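Local structure of dTDP-4-dehydrorhamnose reductase (Sulfolobus tokodaii, 2GGS) at residues A[18-23]-A[192-197]; A[149-154]-A[187-192]; A[161-166]-A[172-177]. The protein binds NADPH and probably uses it to reduce dTDP-4-dehydrorhamnose, the last step in making dTDP-L-rhamnose. One frame throughout, in Å; residues are numbered along the deposited sequence.

Contact 1 (A[18-23]-A[192-197]); sequences RLLSER and AILELL
L20 meets L194 and L197 through a single methyl. Its CD2 lies 3.7 Å from CG of L194, and the two leucine side chains run past each other in opposite directions rather than meeting end on. The same CD2 continues to L197, where CD1 is 4.0 Å from it. With CG beside the backbone N (chi1 -82°), L20 turns the end of its side chain closer to the opposing helix than its first bond would suggest. L194 adopts a first torsion of -141°, well away from a staggered position, and its two methyls part: CD2 joins L20, while CD1 of L194 lies 4.0 Å from CB of L19.

This is a helix-helix contact of a Rossmann fold. Helices 11-20 and 186-199 pack on one face of the parallel sheet, and L20 and L197 both rest on I62 of strand 60-63. Leucine suits these places because its forked end can touch a neighbouring helix and the sheet at once.

Polar atoms enter only at the margin. The carbonyl O of L19 lies 3.8 Å from CD1 of L194, a van der Waals contact without a hydrogen bond. Nearby, the R18 guanidinium lays one face over CG of L19, while its NH2 forms a salt bridge with E15.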
loop_
_atom_site.group_PDB
_atom_site.type_symbol
_atom_site.label_atom_id
_atom_site.label_comp_id
_atom_site.label_asym_id
_atom_site.label_seq_id
_atom_site.Cartn_x
_atom_site.Cartn_y
_atom_site.Cartn_z
ATOM N N ARG A 18 1.502 4.561 -14.818
ATOM C CA ARG A 18 2.196 4.011 -15.978
ATOM C C ARG A 18 1.233 3.098 -16.719
ATOM O O ARG A 18 1.075 3.194 -17.952
ATOM C CB ARG A 18 3.438 3.242 -15.516
ATOM C CG ARG A 18 4.283 2.690 -16.677
ATOM C CD ARG A 18 5.581 2.038 -16.182
ATOM N NE ARG A 18 5.374 0.920 -15.261
ATOM C CZ ARG A 18 4.950 -0.302 -15.602
ATOM N NH1 ARG A 18 4.710 -0.622 -16.876
ATOM N NH2 ARG A 18 4.789 -1.222 -14.657
ATOM N N LEU A 19 0.553 2.260 -15.958
ATOM C CA LEU A 19 -0.261 1.193 -16.555
ATOM C C LEU A 19 -1.616 1.679 -16.997
ATOM O O LEU A 19 -2.128 1.283 -18.078
ATOM C CB LEU A 19 -0.436 0.035 -15.580
ATOM C CG LEU A 19 0.806 -0.776 -15.217
ATOM C CD1 LEU A 19 0.394 -1.777 -14.159
ATOM C CD2 LEU A 19 1.359 -1.464 -16.451
ATOM N N LEU A 20 -2.239 2.500 -16.150
ATOM C CA LEU A 20 -3.565 3.026 -16.481
ATOM C C LEU A 20 -3.557 3.971 -17.676
ATOM O O LEU A 20 -4.555 4.076 -18.383
ATOM C CB LEU A 20 -4.217 3.735 -15.286
ATOM C CG LEU A 20 -4.894 2.839 -14.277
ATOM C CD1 LEU A 20 -5.486 3.700 -13.184
ATOM C CD2 LEU A 20 -5.989 2.036 -14.943
ATOM N N SER A 21 -2.450 4.663 -17.896
ATOM C CA SER A 21 -2.359 5.647 -18.963
ATOM C C SER A 21 -2.491 4.996 -20.331
ATOM O O SER A 21 -2.694 5.685 -21.318
ATOM C CB SER A 21 -1.029 6.388 -18.905
ATOM O OG SER A 21 -1.005 7.265 -17.803
ATOM N N GLU A 22 -2.342 3.674 -20.386
ATOM C CA GLU A 22 -2.513 2.963 -21.655
ATOM C C GLU A 22 -3.949 3.041 -22.205
ATOM O O GLU A 22 -4.117 3.138 -23.440
ATOM C CB GLU A 22 -2.028 1.505 -21.558
ATOM C CG GLU A 22 -0.525 1.315 -21.260
ATOM C CD GLU A 22 0.383 1.584 -22.472
ATOM O OE1 GLU A 22 -0.080 1.465 -23.628
ATOM O OE2 GLU A 22 1.569 1.899 -22.269
ATOM N N ARG A 23 -4.963 3.057 -21.319
ATOM C CA ARG A 23 -6.361 2.785 -21.733
ATOM C C ARG A 23 -7.623 3.733 -21.632
ATOM O O ARG A 23 -8.636 3.342 -22.173
ATOM C CB ARG A 23 -6.743 1.329 -21.420
ATOM C CG ARG A 23 -5.937 0.323 -22.236
ATOM C CD ARG A 23 -6.364 0.271 -23.715
ATOM N NE ARG A 23 -7.484 -0.645 -23.947
ATOM C CZ ARG A 23 -7.434 -1.959 -23.741
ATOM N NH1 ARG A 23 -6.318 -2.520 -23.287
ATOM N NH2 ARG A 23 -8.504 -2.713 -23.971
ATOM N N ALA A 192 -2.553 -5.855 -10.909
ATOM C CA ALA A 192 -3.745 -6.463 -10.309
ATOM C C ALA A 192 -4.872 -5.478 -10.186
ATOM O O ALA A 192 -6.020 -5.775 -10.519
ATOM C CB ALA A 192 -3.419 -7.080 -8.974
ATOM N N ILE A 193 -4.546 -4.258 -9.721
ATOM C CA ILE A 193 -5.568 -3.253 -9.522
ATOM C C ILE A 193 -6.237 -2.880 -10.852
ATOM O O ILE A 193 -7.478 -2.803 -10.918
ATOM C CB ILE A 193 -4.995 -2.018 -8.758
ATOM C CG1 ILE A 193 -4.696 -2.425 -7.302
ATOM C CG2 ILE A 193 -6.003 -0.811 -8.807
ATOM C CD1 ILE A 193 -3.817 -1.415 -6.487
ATOM N N LEU A 194 -5.439 -2.733 -11.919
ATOM C CA LEU A 194 -5.984 -2.516 -13.256
ATOM C C LEU A 194 -7.016 -3.596 -13.630
ATOM O O LEU A 194 -8.094 -3.275 -14.141
ATOM C CB LEU A 194 -4.890 -2.514 -14.303
ATOM C CG LEU A 194 -5.015 -1.484 -15.440
ATOM C CD1 LEU A 194 -3.952 -1.646 -16.502
ATOM C CD2 LEU A 194 -6.387 -1.463 -16.064
ATOM N N GLU A 195 -6.682 -4.854 -13.396
ATOM C CA GLU A 195 -7.644 -5.947 -13.705
ATOM C C GLU A 195 -8.922 -5.818 -12.892
ATOM O O GLU A 195 -10.048 -6.037 -13.384
ATOM C CB GLU A 195 -7.027 -7.308 -13.397
ATOM C CG GLU A 195 -6.465 -8.033 -14.573
ATOM C CD GLU A 195 -6.155 -9.465 -14.236
ATOM O OE1 GLU A 195 -7.087 -10.307 -14.296
ATOM O OE2 GLU A 195 -4.983 -9.736 -13.899
ATOM N N LEU A 196 -8.756 -5.491 -11.621
ATOM C CA LEU A 196 -9.880 -5.357 -10.708
ATOM C C LEU A 196 -10.839 -4.260 -11.148
ATOM O O LEU A 196 -12.054 -4.413 -11.046
ATOM C CB LEU A 196 -9.385 -5.093 -9.281
ATOM C CG LEU A 196 -8.913 -6.346 -8.550
ATOM C CD1 LEU A 196 -8.238 -6.013 -7.202
ATOM C CD2 LEU A 196 -10.071 -7.317 -8.368
ATOM N N LEU A 197 -10.268 -3.146 -11.613
ATOM C CA LEU A 197 -11.030 -1.985 -12.080
ATOM C C LEU A 197 -12.046 -2.335 -13.131
ATOM O O LEU A 197 -13.225 -1.978 -12.992
ATOM C CB LEU A 197 -10.091 -0.935 -12.677
ATOM C CG LEU A 197 -9.260 -0.163 -11.662
ATOM C CD1 LEU A 197 -8.810 1.153 -12.268
ATOM C CD2 LEU A 197 -10.062 0.080 -10.402
#

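Contact 2 (A[149-154]-A[187-192]); sequences IRTSGI and RKLASA. With NDP (NADPH dihydro-nicotinamide-adenine-dinucleotide phosphate), chain C.
T151, at the end of strand 147-151, and I154, in the segment that follows it, both approach L189, and I154 also carries the contact on to the bound NADPH. Starting at its root, CB of I154 lies 3.9 Å from the carboxamide carbon C7N of the cofactor. The next atom, CG1, stands between two partners, C3N of the nicotinamide and CD2 of L189. At the tip, CD1 of I154 is 3.7 Å from CD2 of L189. On the cofactor side, CD1 of I154 is 3.3 Å from O4D, the ribose ring oxygen of NADPH. CG1 sits beside the backbone N (chi1 -58°), which sends the long branch along the cofactor, and the side chain crosses that of L189 at about a right angle. Isoleucine suits the place: one apolar branch serves helix and ligand together.

T151 and L189 meet tip to tip, with OG1 of T151 3.6 Å from CD2 of L189. That hydroxyl is not left to a hydrocarbon alone, for it hydrogen-bonds the backbone O of V207, just beyond the neighbouring strand 203-206. The bond helps to hold the rotation of T151, with OG1 anti to the backbone N, and so keeps CG2 of T151 toward the cofactor, 3.6 Å from C6N of NADPH. L189 in turn touches L12, a cofactor-binding residue of helix 11-20.

The backbone also lines the nicotinamide: G153 N comes within 3.3 Å of C4N of NADPH, the carbon that carries the hydride. Because CG2 of T151 and CG1 of I154 lie on the same side of the nicotinamide plane, the chemistry is consistent with hydride transfer from the other side.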
loop_
_atom_site.group_PDB
_atom_site.type_symbol
_atom_site.label_atom_id
_atom_site.label_comp_id
_atom_site.label_asym_id
_atom_site.label_seq_id
_atom_site.Cartn_x
_atom_site.Cartn_y
_atom_site.Cartn_z
ATOM N N ILE A 149 -8.863 -2.708 -0.974
ATOM C CA ILE A 149 -7.830 -3.683 -1.333
ATOM C C ILE A 149 -6.774 -3.674 -0.242
ATOM O O ILE A 149 -6.089 -2.669 -0.080
ATOM C CB ILE A 149 -7.176 -3.343 -2.692
ATOM C CG1 ILE A 149 -8.190 -3.285 -3.851
ATOM C CG2 ILE A 149 -6.072 -4.363 -2.987
ATOM C CD1 ILE A 149 -7.540 -2.957 -5.191
ATOM N N ARG A 150 -6.643 -4.776 0.516
ATOM C CA ARG A 150 -5.576 -4.819 1.529
ATOM C C ARG A 150 -4.341 -5.439 0.877
ATOM O O ARG A 150 -4.429 -6.436 0.173
ATOM C CB ARG A 150 -5.953 -5.653 2.733
ATOM C CG ARG A 150 -7.212 -5.180 3.460
ATOM C CD ARG A 150 -7.217 -5.706 4.911
ATOM N NE ARG A 150 -8.406 -5.314 5.670
ATOM C CZ ARG A 150 -9.403 -6.151 5.982
ATOM N NH1 ARG A 150 -9.374 -7.435 5.583
ATOM N NH2 ARG A 150 -10.435 -5.706 6.683
ATOM N N THR A 151 -3.190 -4.854 1.154
ATOM C CA THR A 151 -1.929 -5.354 0.569
ATOM C C THR A 151 -0.827 -5.310 1.634
ATOM O O THR A 151 -1.055 -4.843 2.771
ATOM C CB THR A 151 -1.592 -4.616 -0.730
ATOM O OG1 THR A 151 -0.548 -5.284 -1.455
ATOM C CG2 THR A 151 -1.183 -3.195 -0.455
ATOM N N SER A 152 0.353 -5.787 1.266
ATOM C CA SER A 152 1.430 -6.006 2.233
ATOM C C SER A 152 2.765 -5.647 1.591
ATOM O O SER A 152 3.038 -6.071 0.479
ATOM C CB SER A 152 1.431 -7.478 2.659
ATOM O OG SER A 152 2.544 -7.794 3.461
ATOM N N GLY A 153 3.609 -4.899 2.308
ATOM C CA GLY A 153 5.020 -4.804 1.935
ATOM C C GLY A 153 5.267 -4.326 0.519
ATOM O O GLY A 153 6.157 -4.814 -0.173
ATOM N N ILE A 154 4.512 -3.315 0.064
ATOM C CA ILE A 154 4.762 -2.753 -1.259
ATOM C C ILE A 154 6.195 -2.293 -1.377
ATOM O O ILE A 154 6.668 -1.502 -0.545
ATOM C CB ILE A 154 3.855 -1.536 -1.593
ATOM C CG1 ILE A 154 2.366 -1.916 -1.510
ATOM C CG2 ILE A 154 4.171 -1.008 -3.001
ATOM C CD1 ILE A 154 1.424 -0.695 -1.764
ATOM N N ARG A 187 4.694 -2.688 -9.099
ATOM C CA ARG A 187 4.234 -2.961 -10.461
ATOM C C ARG A 187 3.247 -4.142 -10.536
ATOM O O ARG A 187 2.287 -4.083 -11.298
ATOM C CB ARG A 187 5.404 -3.150 -11.426
ATOM C CG ARG A 187 6.243 -4.400 -11.140
ATOM C CD ARG A 187 7.329 -4.455 -12.213
ATOM N NE ARG A 187 8.040 -5.721 -12.146
ATOM C CZ ARG A 187 8.776 -6.216 -13.144
ATOM N NH1 ARG A 187 8.917 -5.550 -14.287
ATOM N NH2 ARG A 187 9.385 -7.385 -12.989
ATOM N N LYS A 188 3.496 -5.195 -9.758
ATOM C CA LYS A 188 2.556 -6.329 -9.768
ATOM C C LYS A 188 1.224 -5.975 -9.150
ATOM O O LYS A 188 0.159 -6.343 -9.687
ATOM C CB LYS A 188 3.162 -7.560 -9.080
ATOM C CG LYS A 188 4.324 -8.145 -9.870
ATOM C CD LYS A 188 3.861 -8.805 -11.187
ATOM C CE LYS A 188 5.048 -9.488 -11.862
ATOM N NZ LYS A 188 4.984 -9.477 -13.363
ATOM N N LEU A 189 1.281 -5.259 -8.022
ATOM C CA LEU A 189 0.067 -4.723 -7.370
ATOM C C LEU A 189 -0.703 -3.819 -8.343
ATOM O O LEU A 189 -1.907 -3.929 -8.454
ATOM C CB LEU A 189 0.423 -3.972 -6.077
ATOM C CG LEU A 189 -0.844 -3.462 -5.371
ATOM C CD1 LEU A 189 -1.945 -4.558 -5.184
ATOM C CD2 LEU A 189 -0.466 -2.834 -4.041
ATOM N N ALA A 190 -0.013 -2.930 -9.064
ATOM C CA ALA A 190 -0.693 -2.022 -10.016
ATOM C C ALA A 190 -1.411 -2.800 -11.114
ATOM O O ALA A 190 -2.559 -2.493 -11.439
ATOM C CB ALA A 190 0.278 -1.087 -10.604
ATOM N N SER A 191 -0.723 -3.820 -11.632
ATOM C CA SER A 191 -1.295 -4.685 -12.670
ATOM C C SER A 191 -2.574 -5.380 -12.156
ATOM O O SER A 191 -3.584 -5.449 -12.894
ATOM C CB SER A 191 -0.257 -5.688 -13.153
ATOM O OG SER A 191 -0.848 -6.547 -14.121
ATOM N N ALA A 192 -2.553 -5.855 -10.909
ATOM C CA ALA A 192 -3.745 -6.463 -10.309
ATOM C C ALA A 192 -4.872 -5.478 -10.186
ATOM O O ALA A 192 -6.020 -5.775 -10.519
ATOM C CB ALA A 192 -3.419 -7.080 -8.974
HETATM P PA NDP C . 4.285 5.906 -0.556
HETATM O O1A NDP C . 4.825 6.275 0.762
HETATM O O2A NDP C . 5.323 5.612 -1.573
HETATM O O5B NDP C . 3.330 7.023 -1.137
HETATM C C5B NDP C . 2.502 7.785 -0.277
HETATM C C4B NDP C . 1.719 8.700 -1.183
HETATM O O4B NDP C . 0.761 9.385 -0.371
HETATM C C3B NDP C . 2.584 9.712 -1.916
HETATM O O3B NDP C . 2.114 9.830 -3.231
HETATM C C2B NDP C . 2.288 10.994 -1.127
HETATM O O2B NDP C . 2.427 12.085 -1.986
HETATM C C1B NDP C . 0.830 10.747 -0.764
HETATM N N9A NDP C . 0.411 11.595 0.356
HETATM C C8A NDP C . 0.803 11.497 1.656
HETATM N N7A NDP C . 0.199 12.495 2.362
HETATM C C5A NDP C . -0.556 13.204 1.505
HETATM C C6A NDP C . -1.370 14.331 1.670
HETATM N N6A NDP C . -1.419 14.973 2.870
HETATM N N1A NDP C . -1.985 14.820 0.550
HETATM C C2A NDP C . -1.861 14.251 -0.712
HETATM N N3A NDP C . -1.046 13.155 -0.865
HETATM C C4A NDP C . -0.414 12.662 0.225
HETATM O O3 NDP C . 3.276 4.683 -0.213
HETATM P PN NDP C . 3.040 3.339 -1.090
HETATM O O1N NDP C . 2.909 3.576 -2.510
HETATM O O2N NDP C . 4.074 2.424 -0.554
HETATM O O5D NDP C . 1.652 2.864 -0.451
HETATM C C5D NDP C . 0.449 2.942 -1.207
HETATM C C4D NDP C . -0.757 2.510 -0.383
HETATM O O4D NDP C . -0.557 1.176 0.025
HETATM C C3D NDP C . -0.981 3.320 0.891
HETATM O O3D NDP C . -2.373 3.326 1.057
HETATM C C2D NDP C . -0.335 2.487 1.971
HETATM O O2D NDP C . -0.907 2.780 3.235
HETATM C C1D NDP C . -0.689 1.074 1.445
HETATM N N1N NDP C . 0.240 0.072 1.981
HETATM C C2N NDP C . 1.581 0.333 1.892
HETATM C C3N NDP C . 2.530 -0.633 2.195
HETATM C C7N NDP C . 3.979 -0.287 2.074
HETATM O O7N NDP C . 4.935 -1.177 2.601
HETATM N N7N NDP C . 4.342 0.852 1.489
HETATM C C4N NDP C . 2.106 -2.016 2.653
HETATM C C5N NDP C . 0.610 -2.201 2.755
HETATM C C6N NDP C . -0.244 -1.150 2.401
HETATM P P2B NDP C . 3.759 13.074 -1.944
HETATM O O1X NDP C . 3.676 13.744 -3.255
HETATM O O2X NDP C . 4.980 12.237 -1.761
HETATM O O3X NDP C . 3.649 14.058 -0.751
#

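Contact 3 (A[161-166]-A[172-177]); sequences PIYVYK and KTVFAF
Y163 spans from helix 160-169 to strand 174-177 and makes the one polar link between them. F175 N donates to OH of Y163, a weak hydrogen bond of 3.4 Å with an N-H...O angle of 158°. V174 and A176 make backbone bonds to E230, K232 and V234, along the neighbouring strand 231-234 and the residue before it, while F175 N, between them, turns to the tyrosine. OH of Y163 also lies 3.7 Å from CA of V174, so the phenol end is set against the backbone itself. Tyrosine fits here because its length carries a polar atom from the helix as far as the strand; with CG anti to the backbone N (chi1 157°), the ring extends toward the strand.

The remaining contacts are apolar and centre on V174. Its CG1 touches the Y163 ring obliquely, 3.7 Å from CE2 of Y163, as the two side chains lie alongside each other, pointing opposite ways. The same methyl lies 4.2 Å from CG2 of V164, while CG2 of V174 packs 3.9 Å from CA of V164. A compact, branched valine at both positions allows the helix backbone to come this near. Replacing Y163 by an alanine would probably open a gap beside V174 CG1 and cost F175 N its weak hydrogen bond.

Helix and strand run nearly antiparallel, with 154° between their directions and axes 9.2 Å apart. V164 also touches A218 and I221 of helix 214-224. Such helix packing on a small two-stranded parallel sheet, beside the Rossmann core, is a feature of the smaller, probably sugar-binding part of extended short-chain dehydrogenases.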
loop_
_atom_site.group_PDB
_atom_site.type_symbol
_atom_site.label_atom_id
_atom_site.label_comp_id
_atom_site.label_asym_id
_atom_site.label_seq_id
_atom_site.Cartn_x
_atom_site.Cartn_y
_atom_site.Cartn_z
ATOM N N PRO A 161 13.043 -4.638 0.649
ATOM C CA PRO A 161 14.077 -5.150 -0.267
ATOM C C PRO A 161 15.109 -4.117 -0.678
ATOM O O PRO A 161 16.278 -4.457 -0.843
ATOM C CB PRO A 161 13.279 -5.595 -1.486
ATOM C CG PRO A 161 11.940 -6.011 -0.898
ATOM C CD PRO A 161 11.690 -4.918 0.101
ATOM N N ILE A 162 14.671 -2.867 -0.805
ATOM C CA ILE A 162 15.583 -1.782 -1.136
ATOM C C ILE A 162 16.547 -1.458 0.000
ATOM O O ILE A 162 17.760 -1.298 -0.245
ATOM C CB ILE A 162 14.809 -0.541 -1.666
ATOM C CG1 ILE A 162 14.664 -0.686 -3.173
ATOM C CG2 ILE A 162 15.580 0.752 -1.365
ATOM C CD1 ILE A 162 15.996 -0.460 -3.921
ATOM N N TYR A 163 16.034 -1.370 1.225
ATOM C CA TYR A 163 16.869 -1.190 2.407
ATOM C C TYR A 163 17.929 -2.306 2.461
ATOM O O TYR A 163 19.106 -2.029 2.682
ATOM C CB TYR A 163 16.036 -1.183 3.681
ATOM C CG TYR A 163 16.807 -1.547 4.920
ATOM C CD1 TYR A 163 17.670 -0.622 5.551
ATOM C CD2 TYR A 163 16.685 -2.812 5.467
ATOM C CE1 TYR A 163 18.388 -0.980 6.702
ATOM C CE2 TYR A 163 17.383 -3.178 6.602
ATOM C CZ TYR A 163 18.238 -2.261 7.219
ATOM O OH TYR A 163 18.912 -2.692 8.355
ATOM N N VAL A 164 17.513 -3.549 2.220
ATOM C CA VAL A 164 18.468 -4.682 2.199
ATOM C C VAL A 164 19.549 -4.493 1.133
ATOM O O VAL A 164 20.755 -4.635 1.416
ATOM C CB VAL A 164 17.773 -6.054 1.944
ATOM C CG1 VAL A 164 18.813 -7.157 1.854
ATOM C CG2 VAL A 164 16.803 -6.400 3.067
ATOM N N TYR A 165 19.127 -4.199 -0.097
ATOM C CA TYR A 165 20.052 -4.087 -1.246
ATOM C C TYR A 165 21.086 -3.002 -0.978
ATOM O O TYR A 165 22.296 -3.244 -1.121
ATOM C CB TYR A 165 19.310 -3.806 -2.570
ATOM C CG TYR A 165 20.215 -3.720 -3.803
ATOM C CD1 TYR A 165 20.593 -4.862 -4.513
ATOM C CD2 TYR A 165 20.691 -2.497 -4.243
ATOM C CE1 TYR A 165 21.435 -4.775 -5.644
ATOM C CE2 TYR A 165 21.516 -2.390 -5.355
ATOM C CZ TYR A 165 21.891 -3.524 -6.051
ATOM O OH TYR A 165 22.716 -3.385 -7.146
ATOM N N LYS A 166 20.609 -1.819 -0.584
ATOM C CA LYS A 166 21.493 -0.655 -0.354
ATOM C C LYS A 166 22.415 -0.877 0.837
ATOM O O LYS A 166 23.605 -0.583 0.752
ATOM C CB LYS A 166 20.696 0.658 -0.189
ATOM C CG LYS A 166 19.561 0.822 -1.203
ATOM C CD LYS A 166 19.221 2.272 -1.549
ATOM C CE LYS A 166 19.503 2.551 -3.030
ATOM N NZ LYS A 166 18.731 3.729 -3.558
ATOM N N LYS A 172 27.301 -3.084 5.008
ATOM C CA LYS A 172 26.696 -2.934 6.329
ATOM C C LYS A 172 25.795 -4.117 6.729
ATOM O O LYS A 172 25.416 -4.952 5.895
ATOM C CB LYS A 172 25.963 -1.582 6.433
ATOM C CG LYS A 172 26.892 -0.359 6.420
ATOM C CD LYS A 172 27.668 -0.224 7.729
ATOM C CE LYS A 172 28.742 0.863 7.648
ATOM N NZ LYS A 172 29.823 0.626 8.657
ATOM N N THR A 173 25.497 -4.202 8.018
ATOM C CA THR A 173 24.635 -5.243 8.552
ATOM C C THR A 173 23.163 -4.853 8.431
ATOM O O THR A 173 22.765 -3.713 8.783
ATOM C CB THR A 173 25.000 -5.577 9.999
ATOM O OG1 THR A 173 26.354 -6.048 10.030
ATOM C CG2 THR A 173 24.057 -6.649 10.592
ATOM N N VAL A 174 22.385 -5.784 7.875
ATOM C CA VAL A 174 20.933 -5.699 7.851
ATOM C C VAL A 174 20.370 -6.410 9.064
ATOM O O VAL A 174 20.680 -7.577 9.319
ATOM C CB VAL A 174 20.335 -6.367 6.563
ATOM C CG1 VAL A 174 18.838 -6.588 6.731
ATOM C CG2 VAL A 174 20.576 -5.509 5.361
ATOM N N PHE A 175 19.551 -5.700 9.835
ATOM C CA PHE A 175 18.825 -6.302 10.941
ATOM C C PHE A 175 17.405 -6.676 10.520
ATOM O O PHE A 175 16.565 -5.815 10.277
ATOM C CB PHE A 175 18.864 -5.358 12.151
ATOM C CG PHE A 175 20.257 -5.123 12.646
ATOM C CD1 PHE A 175 20.867 -6.064 13.473
ATOM C CD2 PHE A 175 20.988 -4.035 12.209
ATOM C CE1 PHE A 175 22.170 -5.880 13.904
ATOM C CE2 PHE A 175 22.300 -3.841 12.632
ATOM C CZ PHE A 175 22.892 -4.772 13.475
ATOM N N ALA A 176 17.159 -7.970 10.376
ATOM C CA ALA A 176 15.904 -8.427 9.813
ATOM C C ALA A 176 14.973 -8.852 10.913
ATOM O O ALA A 176 15.239 -9.785 11.669
ATOM C CB ALA A 176 16.116 -9.573 8.774
ATOM N N PHE A 177 13.850 -8.140 11.002
ATOM C CA PHE A 177 12.804 -8.483 11.933
ATOM C C PHE A 177 12.405 -9.954 11.816
ATOM O O PHE A 177 12.133 -10.444 10.718
ATOM C CB PHE A 177 11.586 -7.576 11.686
ATOM C CG PHE A 177 10.405 -7.863 12.574
ATOM C CD1 PHE A 177 10.512 -7.764 13.969
ATOM C CD2 PHE A 177 9.158 -8.186 12.020
ATOM C CE1 PHE A 177 9.411 -8.011 14.805
ATOM C CE2 PHE A 177 8.037 -8.445 12.846
ATOM C CZ PHE A 177 8.165 -8.337 14.251
#

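Contacts 1 and 2 share helix 186-199 and even A192, so they form a continuous patch: L19 of the first packs on A190 and S191, and I193 of the first on I149 of the second. Contact 2 is the buried one, nearest the centre of the chain, and its apolar surface continues into the nicotinamide site. Contact 1 is partly buried and purely leucine against leucine, farther along the same helix. Contact 3 stands apart, about 31 Å from contact 1 between centres and about 6 Å from contact 2 between nearest atoms. Also partly buried, it joins neighbouring elements of the chain outside the Rossmann sheet and alone has a hydrogen bond between its segments.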